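Local coordinates for glycosyl hydrolase, family 31/fibronectin type III domain protein (Clostridium perfringens, PDB 4LKS) that binds galactose through a carbohydrate-binding module (CBM32) of a family 31 glycoside hydrolase, probably directing the enzyme to galactose-bearing glycans, at residues G90-E98 / E108-V116. Residues are numbered along the deposited sequence; the frame is centred on the assembly and turned at random. Where two conformers were deposited one is given.
Sequences GHVTEYKIE and EVRTGNLEV
Tyr95 lays its ring across the backbone of Gly112, with the glycine CA 3.9 Å from the ring centroid, a CH-pi contact over the face. The torsion responsible is chi1 at 62°, which sets CG between the tyrosine's own N and carbonyl carbon and swings the ring over the neighbouring strand; the ring lies directly against the glycine backbone, with Gly112 O 3.4 Å above the plane of the Tyr95 ring, offset toward the rim. Tyr95 OH sits over one face of the Arg110 guanidinium, 3.3 Å from Arg110 CZ, the ring and guanidinium planes turned 53° apart. The angles there are too poor for a hydrogen bond; instead, NE and NH2 of Arg110 grip the single acceptor Thr111 O side-on, while NH1 goes to Arg132 O. A water in the ring plane links Tyr95 OH to Asn113 O. Further along, Ile97 lies beside Arg110 and brings CG2 to 4.0 Å from Val109 CB; Ile131 of strand 129-138 packs against both Tyr95 and Ile97. On the other face, Lys96 crosses Glu108 at about a right angle, and a second water joins Lys96 NZ to Glu108 OE1. Ile97 O takes a 2.9 Å bond from Val109 N and a weak one from Arg110 N, marking a classic beta bulge. The arrangement is an antiparallel beta hairpin, its second strand an edge strand of the five-stranded sheet, in the beta-sandwich of an F5/8 type C (CBM32) domain.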
ATOM      1  N   GLY A  90       0.913 -10.492   6.527  1.00 12.83           N
ATOM      2  CA  GLY A  90       0.494  -9.684   5.401  1.00 11.31           C
ATOM      3  C   GLY A  90       1.538  -8.702   4.911  1.00 12.15           C
ATOM      4  O   GLY A  90       1.242  -7.941   4.003  1.00 11.59           O
ATOM      5  N   HIS A  91       2.739  -8.707   5.494  1.00 11.91           N
ATOM      6  CA  HIS A  91       3.824  -7.837   5.016  1.00 11.03           C
ATOM      7  C   HIS A  91       4.044  -8.021   3.519  1.00 11.65           C
ATOM      8  O   HIS A  91       4.295  -9.136   3.052  1.00 13.11           O
ATOM      9  CB  HIS A  91       5.130  -8.128   5.752  1.00 10.40           C
ATOM     10  CG  HIS A  91       5.224  -7.496   7.106  1.00 12.22           C
ATOM     11  ND1 HIS A  91       6.426  -7.320   7.753  1.00 17.33           N
ATOM     12  CD2 HIS A  91       4.275  -6.975   7.920  1.00 11.35           C
ATOM     13  CE1 HIS A  91       6.218  -6.720   8.911  1.00 17.07           C
ATOM     14  NE2 HIS A  91       4.921  -6.501   9.037  1.00 15.55           N
ATOM     15  N   VAL A  92       3.947  -6.937   2.758  1.00  9.99           N
ATOM     16  CA  VAL A  92       4.055  -7.022   1.302  1.00  8.89           C
ATOM     17  C   VAL A  92       5.521  -6.997   0.874  1.00 12.48           C
ATOM     18  O   VAL A  92       6.283  -6.109   1.275  1.00 10.77           O
ATOM     19  CB  VAL A  92       3.293  -5.867   0.631  1.00  8.75           C
ATOM     20  CG1 VAL A  92       3.538  -5.874  -0.868  1.00 10.69           C
ATOM     21  CG2 VAL A  92       1.788  -5.975   0.950  1.00  9.59           C
ATOM     22  N   THR A  93       5.931  -7.976   0.066  1.00 11.03           N
ATOM     23  CA  THR A  93       7.328  -8.032  -0.377  1.00 10.12           C
ATOM     24  C   THR A  93       7.513  -7.798  -1.878  1.00 10.05           C
ATOM     25  O   THR A  93       8.617  -7.489  -2.322  1.00 11.28           O
ATOM     26  CB  THR A  93       8.027  -9.357   0.037  1.00 12.13           C
ATOM     27  OG1 THR A  93       7.570 -10.424  -0.804  1.00 14.81           O
ATOM     28  CG2 THR A  93       7.728  -9.694   1.492  1.00 11.56           C
ATOM     29  N   GLU A  94       6.446  -7.964  -2.655  1.00  8.85           N
ATOM     30  CA  GLU A  94       6.458  -7.633  -4.078  1.00  9.26           C
ATOM     31  C   GLU A  94       5.136  -6.944  -4.396  1.00  9.06           C
ATOM     32  O   GLU A  94       4.064  -7.395  -3.964  1.00  9.38           O
ATOM     33  CB  GLU A  94       6.646  -8.877  -4.975  1.00 10.81           C
ATOM     34  CG  GLU A  94       6.995  -8.512  -6.427  1.00 10.13           C
ATOM     35  CD  GLU A  94       6.902  -9.672  -7.415  1.00 17.89           C
ATOM     36  OE1 GLU A  94       6.389 -10.750  -7.061  1.00 24.06           O
ATOM     37  OE2 GLU A  94       7.329  -9.477  -8.573  1.00 26.11           O
ATOM     38  N   TYR A  95       5.206  -5.840  -5.137  1.00  8.64           N
ATOM     39  CA  TYR A  95       4.034  -5.005  -5.389  1.00  9.58           C
ATOM     40  C   TYR A  95       3.979  -4.525  -6.840  1.00  9.91           C
ATOM     41  O   TYR A  95       4.976  -4.579  -7.590  1.00  9.75           O
ATOM     42  CB  TYR A  95       4.030  -3.783  -4.443  1.00  8.57           C
ATOM     43  CG  TYR A  95       5.248  -2.916  -4.684  1.00  8.02           C
ATOM     44  CD1 TYR A  95       5.253  -1.962  -5.700  1.00  7.84           C
ATOM     45  CD2 TYR A  95       6.409  -3.090  -3.949  1.00  8.18           C
ATOM     46  CE1 TYR A  95       6.382  -1.202  -5.974  1.00  9.02           C
ATOM     47  CE2 TYR A  95       7.553  -2.324  -4.213  1.00  8.85           C
ATOM     48  CZ  TYR A  95       7.521  -1.382  -5.229  1.00 10.39           C
ATOM     49  OH  TYR A  95       8.633  -0.620  -5.528  1.00 11.29           O
ATOM     50  N   LYS A  96       2.806  -4.025  -7.205  1.00  8.67           N
ATOM     51  CA  LYS A  96       2.606  -3.309  -8.454  1.00  9.64           C
ATOM     52  C   LYS A  96       1.847  -2.028  -8.135  1.00  8.83           C
ATOM     53  O   LYS A  96       0.996  -1.997  -7.228  1.00  8.88           O
ATOM     54  CB  LYS A  96       1.831  -4.166  -9.469  1.00 11.01           C
ATOM     55  CG  LYS A  96       1.527  -3.443 -10.786  1.00 12.53           C
ATOM     56  CD  LYS A  96       0.964  -4.391 -11.837  1.00 14.27           C
ATOM     57  CE  LYS A  96      -0.430  -4.862 -11.490  1.00 16.33           C
ATOM     58  NZ  LYS A  96      -0.980  -5.670 -12.633  1.00 16.94           N
ATOM     59  N   ILE A  97       2.197  -0.967  -8.860  1.00  8.84           N
ATOM     60  CA  ILE A  97       1.499   0.304  -8.748  0.62  7.96           C
ATOM     61  C   ILE A  97       0.900   0.671 -10.097  1.00  8.37           C
ATOM     62  O   ILE A  97       1.584   0.645 -11.129  1.00  9.36           O
ATOM     63  CB  ILE A  97       2.441   1.428  -8.301  0.62  7.58           C
ATOM     64  CG1 ILE A  97       2.896   1.186  -6.864  0.62 11.20           C
ATOM     65  CG2 ILE A  97       1.736   2.786  -8.403  0.62  9.08           C
ATOM     66  CD1 ILE A  97       4.033   2.060  -6.428  0.62  8.91           C
ATOM     67  N   GLU A  98      -0.389   1.006 -10.085  1.00  8.07           N
ATOM     68  CA  GLU A  98      -1.075   1.514 -11.274  1.00  9.33           C
ATOM     69  C   GLU A  98      -1.742   2.819 -10.877  1.00  8.08           C
ATOM     70  O   GLU A  98      -2.131   2.984  -9.729  1.00  9.25           O
ATOM     71  CB  GLU A  98      -2.170   0.550 -11.722  1.00  9.56           C
ATOM     72  CG  GLU A  98      -1.687  -0.775 -12.234  1.00  8.51           C
ATOM     73  CD  GLU A  98      -2.822  -1.774 -12.271  1.00 11.83           C
ATOM     74  OE1 GLU A  98      -3.160  -2.335 -11.201  1.00 11.91           O
ATOM     75  OE2 GLU A  98      -3.420  -1.956 -13.348  1.00 12.86           O
ATOM     76  N   GLU A 108       0.155   1.380 -15.951  1.00 11.06           N
ATOM     77  CA  GLU A 108       1.078   0.640 -15.102  1.00  9.44           C
ATOM     78  C   GLU A 108       2.290   1.517 -14.856  1.00 10.67           C
ATOM     79  O   GLU A 108       3.004   1.907 -15.787  1.00 14.12           O
ATOM     80  CB  GLU A 108       1.504  -0.689 -15.736  1.00 11.79           C
ATOM     81  CG  GLU A 108       2.314  -1.540 -14.766  1.00 16.17           C
ATOM     82  CD  GLU A 108       2.598  -2.939 -15.273  1.00 29.05           C
ATOM     83  OE1 GLU A 108       1.681  -3.578 -15.825  1.00 23.45           O
ATOM     84  OE2 GLU A 108       3.742  -3.406 -15.100  1.00 32.90           O
ATOM     85  N   VAL A 109       2.517   1.833 -13.590  1.00  9.83           N
ATOM     86  CA  VAL A 109       3.591   2.747 -13.228  1.00 10.50           C
ATOM     87  C   VAL A 109       4.899   1.988 -12.969  1.00 10.18           C
ATOM     88  O   VAL A 109       5.942   2.316 -13.547  1.00 11.51           O
ATOM     89  CB  VAL A 109       3.192   3.591 -12.007  1.00 11.03           C
ATOM     90  CG1 VAL A 109       4.354   4.430 -11.549  1.00 11.42           C
ATOM     91  CG2 VAL A 109       1.979   4.478 -12.340  1.00 11.87           C
ATOM     92  N   ARG A 110       4.839   0.964 -12.117  1.00  9.67           N
ATOM     93  CA  ARG A 110       6.023   0.174 -11.806  1.00  9.82           C
ATOM     94  C   ARG A 110       5.665  -1.060 -10.999  1.00  9.78           C
ATOM     95  O   ARG A 110       4.557  -1.183 -10.459  1.00 11.45           O
ATOM     96  CB  ARG A 110       7.061   0.985 -11.020  1.00 11.10           C
ATOM     97  CG  ARG A 110       6.673   1.258  -9.570  1.00  9.44           C
ATOM     98  CD  ARG A 110       7.864   1.787  -8.782  1.00 11.63           C
ATOM     99  NE  ARG A 110       8.853   0.728  -8.615  1.00 12.09           N
ATOM    100  CZ  ARG A 110      10.077   0.899  -8.135  1.00 17.56           C
ATOM    101  NH1 ARG A 110      10.501   2.102  -7.775  1.00 18.91           N
ATOM    102  NH2 ARG A 110      10.885  -0.150  -8.024  1.00 15.06           N
ATOM    103  N   THR A 111       6.607  -1.990 -10.947  1.00 11.61           N
ATOM    104  CA  THR A 111       6.575  -3.052  -9.954  1.00 11.02           C
ATOM    105  C   THR A 111       7.833  -2.934  -9.101  1.00 10.34           C
ATOM    106  O   THR A 111       8.718  -2.113  -9.377  1.00 12.79           O
ATOM    107  CB  THR A 111       6.500  -4.434 -10.596  1.00 12.27           C
ATOM    108  OG1 THR A 111       7.660  -4.635 -11.407  1.00 17.03           O
ATOM    109  CG2 THR A 111       5.270  -4.542 -11.477  1.00 16.50           C
ATOM    110  N   GLY A 112       7.922  -3.737  -8.046  1.00  9.31           N
ATOM    111  CA  GLY A 112       9.133  -3.744  -7.260  1.00  9.25           C
ATOM    112  C   GLY A 112       9.047  -4.689  -6.085  1.00  8.79           C
ATOM    113  O   GLY A 112       8.040  -5.370  -5.887  1.00 10.17           O
ATOM    114  N   ASN A 113      10.120  -4.716  -5.307  1.00  9.07           N
ATOM    115  CA  ASN A 113      10.201  -5.583  -4.151  1.00 11.39           C
ATOM    116  C   ASN A 113      10.650  -4.796  -2.941  1.00 10.37           C
ATOM    117  O   ASN A 113      11.298  -3.752  -3.072  1.00 12.75           O
ATOM    118  CB  ASN A 113      11.172  -6.737  -4.411  1.00 11.89           C
ATOM    119  CG  ASN A 113      10.640  -7.721  -5.430  1.00 11.26           C
ATOM    120  OD1 ASN A 113      10.012  -8.731  -5.084  1.00 13.29           O
ATOM    121  ND2 ASN A 113      10.874  -7.431  -6.699  1.00 12.40           N
ATOM    122  N   LEU A 114      10.298  -5.302  -1.765  1.00  9.86           N
ATOM    123  CA  LEU A 114      10.731  -4.717  -0.506  1.00 10.63           C
ATOM    124  C   LEU A 114      11.573  -5.744   0.238  1.00 11.49           C
ATOM    125  O   LEU A 114      11.264  -6.935   0.242  1.00 13.14           O
ATOM    126  CB  LEU A 114       9.535  -4.270   0.336  1.00 12.24           C
ATOM    127  CG  LEU A 114       8.660  -3.170  -0.281  1.00 10.80           C
ATOM    128  CD1 LEU A 114       7.496  -2.846   0.641  1.00 11.57           C
ATOM    129  CD2 LEU A 114       9.470  -1.902  -0.579  1.00 12.31           C
ATOM    130  N   GLU A 115      12.655  -5.271   0.841  1.00 14.53           N
ATOM    131  CA  GLU A 115      13.630  -6.142   1.482  1.00 14.23           C
ATOM    132  C   GLU A 115      13.059  -6.876   2.688  1.00 14.38           C
ATOM    133  O   GLU A 115      12.354  -6.292   3.520  1.00 13.84           O
ATOM    134  CB  GLU A 115      14.829  -5.306   1.908  1.00 18.09           C
ATOM    135  CG  GLU A 115      15.974  -6.087   2.506  1.00 25.55           C
ATOM    136  CD  GLU A 115      17.128  -5.177   2.883  1.00 46.26           C
ATOM    137  OE1 GLU A 115      17.158  -4.027   2.383  1.00 41.86           O
ATOM    138  OE2 GLU A 115      17.994  -5.603   3.678  1.00 39.80           O
ATOM    139  N   VAL A 116      13.385  -8.163   2.785  1.00 14.32           N
ATOM    140  CA  VAL A 116      12.932  -9.002   3.887  1.00 15.44           C
ATOM    141  C   VAL A 116      14.069  -9.175   4.898  1.00 17.46           C
ATOM    142  O   VAL A 116      15.244  -9.118   4.529  1.00 17.52           O
ATOM    143  CB  VAL A 116      12.439 -10.362   3.360  1.00 17.94           C
ATOM    144  CG1 VAL A 116      12.007 -11.268   4.486  1.00 24.36           C
ATOM    145  CG2 VAL A 116      11.275 -10.164   2.397  1.00 17.60           C
TER
HETATM  146  O   HOH W   1      10.892  -1.375  -4.324  1.00 10.82           O
HETATM  147  O   HOH W   2      -0.695  -3.834 -15.076  1.00 31.22           O